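Putative tagatose-6-phosphate ketose/aldose isomerase (Escherichia coli, PDB 3C3J) is of unsettled function but belongs to the SIS-domain family, carrying two such alpha/beta domains in each chain. Local coordinates at residues A[219-230]-A[271-281]. Sequence-based numbering, arbitrary orientation.
Sequences FGYAPWKRIVYL and LVDDETLVVVF
Arg226 meets the 271-281 segment through a guanidinium that uses its edge and one face differently. At the edge, NH2 donates to Leu271 O (3.0 Å) nearly in the guanidinium plane; over the face, Asp273 OD2 forms a long salt bridge by charge alone, with no N-H aimed at it. Gly252 O of the second subunit also accepts from NH2, so this side chain ties the start of strand 226-230 to the second subunit. Asp273 OD1 accepts from Glu275 N, which makes an Asx turn, and also from Thr276 OG1, the two arriving from opposite faces of the carboxylate plane. Glu275 O in turn takes two donors, Lys225 N at 2.7 Å and Arg226 N at 3.2 Å, while Lys225 NZ makes a salt bridge to Glu275 OE2, from the syn side but well tilted from the carboxylate plane, and a water links that oxygen to Pro223 O.

From here strands 226-230 and 276-281 run parallel, their axes 14° apart, as adjacent strands, 276-281 the middle one of the five-stranded 2-1-3-4-5 sheet of the second SIS domain. Alternating backbone bonds, such as Val279 N to Val228 O (2.8 Å), join them. On one face Leu277, its CG anti to the backbone N (chi1 170°), sets CD2 squarely over the Trp224 six-membered ring, 3.9 Å from the centroid, and beside Ile227 CD1. Val279 CG2 lies over a face of Phe219, and Tyr229 meets Phe281 obliquely, the planes at 44°. Beyond them helix 335-356 covers Ile227 and Tyr229.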
ATOM      1  N   PHE A 219       7.737  22.337 -10.476  1.00 23.07           N
ATOM      2  CA  PHE A 219       8.161  21.513 -11.604  1.00 23.01           C
ATOM      3  C   PHE A 219       7.744  22.197 -12.914  1.00 24.06           C
ATOM      4  O   PHE A 219       8.267  21.839 -13.968  1.00 25.89           O
ATOM      5  CB  PHE A 219       7.573  20.101 -11.555  1.00 21.16           C
ATOM      6  CG  PHE A 219       7.792  19.384 -10.236  1.00 19.82           C
ATOM      7  CD1 PHE A 219       9.001  19.461  -9.582  1.00 19.24           C
ATOM      8  CD2 PHE A 219       6.786  18.614  -9.674  1.00 17.43           C
ATOM      9  CE1 PHE A 219       9.208  18.811  -8.363  1.00 18.60           C
ATOM     10  CE2 PHE A 219       6.986  17.967  -8.432  1.00 17.30           C
ATOM     11  CZ  PHE A 219       8.190  18.070  -7.802  1.00 18.09           C
ATOM     12  N   GLY A 220       6.799  23.143 -12.852  1.00 24.50           N
ATOM     13  CA  GLY A 220       6.381  23.913 -14.036  1.00 24.39           C
ATOM     14  C   GLY A 220       4.942  23.664 -14.421  1.00 24.79           C
ATOM     15  O   GLY A 220       4.208  22.994 -13.700  1.00 24.32           O
ATOM     16  N   TYR A 221       4.538  24.208 -15.570  1.00 24.43           N
ATOM     17  CA  TYR A 221       3.148  24.127 -16.036  1.00 24.69           C
ATOM     18  C   TYR A 221       2.956  23.429 -17.394  1.00 25.25           C
ATOM     19  O   TYR A 221       2.059  23.789 -18.168  1.00 27.41           O
ATOM     20  CB  TYR A 221       2.533  25.524 -16.090  1.00 24.45           C
ATOM     21  CG  TYR A 221       2.584  26.271 -14.766  1.00 24.14           C
ATOM     22  CD1 TYR A 221       1.848  25.829 -13.664  1.00 23.46           C
ATOM     23  CD2 TYR A 221       3.341  27.437 -14.628  1.00 24.14           C
ATOM     24  CE1 TYR A 221       1.875  26.517 -12.462  1.00 24.69           C
ATOM     25  CE2 TYR A 221       3.386  28.120 -13.441  1.00 23.68           C
ATOM     26  CZ  TYR A 221       2.646  27.662 -12.355  1.00 23.80           C
ATOM     27  OH  TYR A 221       2.669  28.338 -11.171  1.00 23.40           O
ATOM     28  N   ALA A 222       3.762  22.417 -17.671  1.00 24.62           N
ATOM     29  CA  ALA A 222       3.610  21.619 -18.891  1.00 23.93           C
ATOM     30  C   ALA A 222       2.279  20.869 -18.906  1.00 23.50           C
ATOM     31  O   ALA A 222       1.688  20.606 -17.860  1.00 23.11           O
ATOM     32  CB  ALA A 222       4.787  20.650 -19.053  1.00 24.28           C
ATOM     33  N   PRO A 223       1.788  20.514 -20.102  1.00 23.03           N
ATOM     34  CA  PRO A 223       0.476  19.897 -20.198  1.00 22.56           C
ATOM     35  C   PRO A 223       0.484  18.378 -19.886  1.00 22.21           C
ATOM     36  O   PRO A 223      -0.074  17.570 -20.631  1.00 21.08           O
ATOM     37  CB  PRO A 223       0.087  20.184 -21.641  1.00 23.23           C
ATOM     38  CG  PRO A 223       1.413  20.196 -22.382  1.00 23.39           C
ATOM     39  CD  PRO A 223       2.419  20.718 -21.422  1.00 22.97           C
ATOM     40  N   TRP A 224       1.094  17.999 -18.771  1.00 21.28           N
ATOM     41  CA  TRP A 224       1.037  16.603 -18.350  1.00 20.93           C
ATOM     42  C   TRP A 224      -0.387  16.235 -17.922  1.00 20.31           C
ATOM     43  O   TRP A 224      -1.149  17.091 -17.454  1.00 20.52           O
ATOM     44  CB  TRP A 224       2.051  16.304 -17.231  1.00 20.75           C
ATOM     45  CG  TRP A 224       2.317  17.444 -16.341  1.00 20.57           C
ATOM     46  CD1 TRP A 224       1.413  18.109 -15.580  1.00 20.19           C
ATOM     47  CD2 TRP A 224       3.567  18.091 -16.145  1.00 18.64           C
ATOM     48  NE1 TRP A 224       2.020  19.121 -14.906  1.00 20.01           N
ATOM     49  CE2 TRP A 224       3.348  19.136 -15.232  1.00 19.91           C
ATOM     50  CE3 TRP A 224       4.854  17.882 -16.644  1.00 20.26           C
ATOM     51  CZ2 TRP A 224       4.364  19.976 -14.800  1.00 20.60           C
ATOM     52  CZ3 TRP A 224       5.868  18.722 -16.224  1.00 19.93           C
ATOM     53  CH2 TRP A 224       5.617  19.755 -15.315  1.00 20.64           C
ATOM     54  N   LYS A 225      -0.730  14.967 -18.134  1.00 19.81           N
ATOM     55  CA  LYS A 225      -2.008  14.373 -17.758  1.00 19.55           C
ATOM     56  C   LYS A 225      -1.862  13.325 -16.641  1.00 18.40           C
ATOM     57  O   LYS A 225      -2.858  12.886 -16.048  1.00 17.53           O
ATOM     58  CB  LYS A 225      -2.594  13.641 -18.956  1.00 20.89           C
ATOM     59  CG  LYS A 225      -2.879  14.541 -20.158  1.00 23.14           C
ATOM     60  CD  LYS A 225      -4.168  15.299 -19.995  1.00 27.70           C
ATOM     61  CE  LYS A 225      -4.646  15.868 -21.355  1.00 29.78           C
ATOM     62  NZ  LYS A 225      -4.803  14.795 -22.393  1.00 33.73           N
ATOM     63  N   ARG A 226      -0.639  12.883 -16.409  1.00 16.96           N
ATOM     64  CA  ARG A 226      -0.360  11.898 -15.355  1.00 16.64           C
ATOM     65  C   ARG A 226       0.879  12.332 -14.624  1.00 16.02           C
ATOM     66  O   ARG A 226       1.829  12.840 -15.233  1.00 15.30           O
ATOM     67  CB  ARG A 226      -0.136  10.505 -15.930  1.00 15.94           C
ATOM     68  CG  ARG A 226      -1.314   9.991 -16.760  1.00 15.54           C
ATOM     69  CD  ARG A 226      -1.053   8.616 -17.338  1.00 15.92           C
ATOM     70  NE  ARG A 226      -2.262   8.051 -17.945  1.00 14.65           N
ATOM     71  CZ  ARG A 226      -2.331   6.847 -18.527  1.00 16.55           C
ATOM     72  NH1 ARG A 226      -3.477   6.434 -19.044  1.00 17.03           N
ATOM     73  NH2 ARG A 226      -1.267   6.060 -18.587  1.00 17.12           N
ATOM     74  N   ILE A 227       0.854  12.136 -13.314  1.00 15.20           N
ATOM     75  CA  ILE A 227       2.035  12.306 -12.507  1.00 16.56           C
ATOM     76  C   ILE A 227       2.274  11.046 -11.691  1.00 15.70           C
ATOM     77  O   ILE A 227       1.333  10.449 -11.166  1.00 15.07           O
ATOM     78  CB  ILE A 227       1.963  13.569 -11.603  1.00 15.97           C
ATOM     79  CG1 ILE A 227       3.270  13.738 -10.829  1.00 16.81           C
ATOM     80  CG2 ILE A 227       0.781  13.536 -10.669  1.00 19.45           C
ATOM     81  CD1 ILE A 227       3.457  15.124 -10.250  1.00 18.85           C
ATOM     82  N   VAL A 228       3.535  10.632 -11.631  1.00 14.82           N
ATOM     83  CA  VAL A 228       3.937   9.492 -10.843  1.00 15.24           C
ATOM     84  C   VAL A 228       5.057   9.919  -9.918  1.00 14.78           C
ATOM     85  O   VAL A 228       6.086  10.446 -10.379  1.00 15.18           O
ATOM     86  CB  VAL A 228       4.468   8.305 -11.678  1.00 15.33           C
ATOM     87  CG1 VAL A 228       4.694   7.061 -10.712  1.00 15.62           C
ATOM     88  CG2 VAL A 228       3.540   7.991 -12.819  1.00 17.31           C
ATOM     89  N   TYR A 229       4.859   9.678  -8.621  1.00 13.53           N
ATOM     90  CA  TYR A 229       5.938   9.844  -7.643  1.00 13.32           C
ATOM     91  C   TYR A 229       6.495   8.501  -7.232  1.00 12.64           C
ATOM     92  O   TYR A 229       5.722   7.575  -6.936  1.00 11.82           O
ATOM     93  CB  TYR A 229       5.430  10.584  -6.395  1.00 13.61           C
ATOM     94  CG  TYR A 229       5.145  12.060  -6.589  1.00 12.96           C
ATOM     95  CD1 TYR A 229       6.155  13.014  -6.442  1.00 13.77           C
ATOM     96  CD2 TYR A 229       3.853  12.508  -6.827  1.00 13.36           C
ATOM     97  CE1 TYR A 229       5.891  14.379  -6.573  1.00 13.51           C
ATOM     98  CE2 TYR A 229       3.571  13.853  -6.959  1.00 12.90           C
ATOM     99  CZ  TYR A 229       4.598  14.791  -6.829  1.00 13.01           C
ATOM    100  OH  TYR A 229       4.314  16.127  -6.948  1.00 14.18           O
ATOM    101  N   LEU A 230       7.822   8.406  -7.161  1.00 12.76           N
ATOM    102  CA  LEU A 230       8.531   7.162  -6.803  1.00 12.86           C
ATOM    103  C   LEU A 230       9.485   7.383  -5.639  1.00 12.72           C
ATOM    104  O   LEU A 230      10.212   8.385  -5.586  1.00 13.40           O
ATOM    105  CB  LEU A 230       9.312   6.602  -8.004  1.00 12.64           C
ATOM    106  CG  LEU A 230       8.566   6.336  -9.318  1.00 13.12           C
ATOM    107  CD1 LEU A 230       9.501   5.919 -10.469  1.00 15.13           C
ATOM    108  CD2 LEU A 230       7.481   5.277  -9.097  1.00 11.25           C
ATOM    109  N   LEU A 271       2.166   2.616 -17.251  1.00 21.64           N
ATOM    110  CA  LEU A 271       1.454   3.880 -17.210  1.00 21.86           C
ATOM    111  C   LEU A 271       2.248   5.078 -17.790  1.00 21.36           C
ATOM    112  O   LEU A 271       1.667   6.104 -18.127  1.00 20.31           O
ATOM    113  CB  LEU A 271       0.904   4.127 -15.799  1.00 22.16           C
ATOM    114  CG  LEU A 271       1.820   4.704 -14.755  1.00 23.81           C
ATOM    115  CD1 LEU A 271       1.846   6.203 -14.933  1.00 25.19           C
ATOM    116  CD2 LEU A 271       1.347   4.284 -13.333  1.00 23.34           C
ATOM    117  N   VAL A 272       3.564   4.962 -17.908  1.00 20.36           N
ATOM    118  CA  VAL A 272       4.353   6.077 -18.411  1.00 20.85           C
ATOM    119  C   VAL A 272       4.075   6.329 -19.908  1.00 20.84           C
ATOM    120  O   VAL A 272       4.294   5.467 -20.754  1.00 21.34           O
ATOM    121  CB  VAL A 272       5.861   5.869 -18.186  1.00 19.90           C
ATOM    122  CG1 VAL A 272       6.656   7.037 -18.757  1.00 20.84           C
ATOM    123  CG2 VAL A 272       6.171   5.698 -16.696  1.00 20.11           C
ATOM    124  N   ASP A 273       3.543   7.503 -20.207  1.00 20.85           N
ATOM    125  CA  ASP A 273       3.332   7.911 -21.597  1.00 21.02           C
ATOM    126  C   ASP A 273       3.934   9.301 -21.805  1.00 20.83           C
ATOM    127  O   ASP A 273       4.562   9.863 -20.890  1.00 19.85           O
ATOM    128  CB  ASP A 273       1.842   7.851 -21.973  1.00 21.41           C
ATOM    129  CG  ASP A 273       0.957   8.832 -21.182  1.00 20.52           C
ATOM    130  OD1 ASP A 273       1.427   9.869 -20.675  1.00 20.78           O
ATOM    131  OD2 ASP A 273      -0.260   8.576 -21.089  1.00 22.84           O
ATOM    132  N   ASP A 274       3.755   9.859 -23.005  1.00 21.05           N
ATOM    133  CA  ASP A 274       4.379  11.143 -23.333  1.00 21.45           C
ATOM    134  C   ASP A 274       3.645  12.365 -22.752  1.00 21.17           C
ATOM    135  O   ASP A 274       3.988  13.497 -23.068  1.00 20.60           O
ATOM    136  CB  ASP A 274       4.620  11.287 -24.857  1.00 22.50           C
ATOM    137  CG  ASP A 274       3.337  11.390 -25.670  1.00 24.52           C
ATOM    138  OD1 ASP A 274       2.237  11.492 -25.086  1.00 27.06           O
ATOM    139  OD2 ASP A 274       3.437  11.369 -26.931  1.00 28.93           O
ATOM    140  N   GLU A 275       2.630  12.121 -21.923  1.00 20.13           N
ATOM    141  CA  GLU A 275       1.985  13.158 -21.133  1.00 20.42           C
ATOM    142  C   GLU A 275       2.170  12.917 -19.621  1.00 19.50           C
ATOM    143  O   GLU A 275       1.423  13.457 -18.822  1.00 20.21           O
ATOM    144  CB  GLU A 275       0.510  13.193 -21.449  1.00 20.22           C
ATOM    145  CG  GLU A 275       0.209  13.534 -22.900  1.00 22.15           C
ATOM    146  CD  GLU A 275      -1.269  13.449 -23.174  1.00 24.27           C
ATOM    147  OE1 GLU A 275      -1.875  12.371 -22.950  1.00 31.98           O
ATOM    148  OE2 GLU A 275      -1.844  14.470 -23.580  1.00 30.57           O
ATOM    149  N   THR A 276       3.168  12.110 -19.264  1.00 18.41           N
ATOM    150  CA  THR A 276       3.445  11.743 -17.876  1.00 18.53           C
ATOM    151  C   THR A 276       4.694  12.423 -17.349  1.00 17.65           C
ATOM    152  O   THR A 276       5.747  12.378 -17.994  1.00 18.52           O
ATOM    153  CB  THR A 276       3.662  10.210 -17.721  1.00 18.74           C
ATOM    154  OG1 THR A 276       2.518   9.490 -18.196  1.00 18.51           O
ATOM    155  CG2 THR A 276       3.952   9.833 -16.257  1.00 17.47           C
ATOM    156  N   LEU A 277       4.558  13.040 -16.171  1.00 17.15           N
ATOM    157  CA  LEU A 277       5.666  13.508 -15.351  1.00 16.53           C
ATOM    158  C   LEU A 277       5.988  12.432 -14.330  1.00 16.01           C
ATOM    159  O   LEU A 277       5.104  11.990 -13.612  1.00 15.28           O
ATOM    160  CB  LEU A 277       5.264  14.768 -14.565  1.00 17.26           C
ATOM    161  CG  LEU A 277       6.193  15.296 -13.451  1.00 16.62           C
ATOM    162  CD1 LEU A 277       7.588  15.662 -13.954  1.00 16.84           C
ATOM    163  CD2 LEU A 277       5.564  16.505 -12.779  1.00 17.22           C
ATOM    164  N   VAL A 278       7.255  12.073 -14.236  1.00 15.51           N
ATOM    165  CA  VAL A 278       7.736  11.146 -13.219  1.00 15.13           C
ATOM    166  C   VAL A 278       8.688  11.897 -12.307  1.00 15.47           C
ATOM    167  O   VAL A 278       9.664  12.516 -12.775  1.00 15.68           O
ATOM    168  CB  VAL A 278       8.479   9.941 -13.842  1.00 15.22           C
ATOM    169  CG1 VAL A 278       9.046   9.026 -12.729  1.00 15.18           C
ATOM    170  CG2 VAL A 278       7.543   9.151 -14.815  1.00 14.45           C
ATOM    171  N   VAL A 279       8.425  11.846 -10.998  1.00 14.90           N
ATOM    172  CA  VAL A 279       9.311  12.464 -10.009  1.00 14.96           C
ATOM    173  C   VAL A 279       9.887  11.392  -9.095  1.00 14.65           C
ATOM    174  O   VAL A 279       9.148  10.619  -8.492  1.00 15.05           O
ATOM    175  CB  VAL A 279       8.581  13.557  -9.186  1.00 14.55           C
ATOM    176  CG1 VAL A 279       9.541  14.207  -8.164  1.00 14.68           C
ATOM    177  CG2 VAL A 279       7.934  14.593 -10.111  1.00 13.57           C
ATOM    178  N   VAL A 280      11.209  11.366  -8.984  1.00 14.96           N
ATOM    179  CA  VAL A 280      11.907  10.357  -8.199  1.00 15.00           C
ATOM    180  C   VAL A 280      12.527  11.000  -6.980  1.00 15.28           C
ATOM    181  O   VAL A 280      13.392  11.878  -7.100  1.00 15.48           O
ATOM    182  CB  VAL A 280      12.982   9.623  -9.024  1.00 14.86           C
ATOM    183  CG1 VAL A 280      13.697   8.562  -8.162  1.00 15.73           C
ATOM    184  CG2 VAL A 280      12.354   9.002 -10.289  1.00 15.30           C
ATOM    185  N   PHE A 281      12.088  10.548  -5.810  1.00 14.79           N
ATOM    186  CA  PHE A 281      12.671  10.938  -4.532  1.00 14.73           C
ATOM    187  C   PHE A 281      13.874  10.004  -4.234  1.00 15.38           C
ATOM    188  O   PHE A 281      13.698   8.861  -3.796  1.00 15.20           O
ATOM    189  CB  PHE A 281      11.649  10.809  -3.385  1.00 14.33           C
ATOM    190  CG  PHE A 281      10.393  11.672  -3.520  1.00 14.56           C
ATOM    191  CD1 PHE A 281      10.352  12.830  -4.307  1.00 12.86           C
ATOM    192  CD2 PHE A 281       9.274  11.357  -2.767  1.00 14.40           C
ATOM    193  CE1 PHE A 281       9.201  13.589  -4.389  1.00 13.57           C
ATOM    194  CE2 PHE A 281       8.131  12.126  -2.812  1.00 14.55           C
ATOM    195  CZ  PHE A 281       8.088  13.254  -3.608  1.00 13.88           C
TER
HETATM  196  O   HOH W   1      -0.854  16.873 -23.085  1.00 35.51           O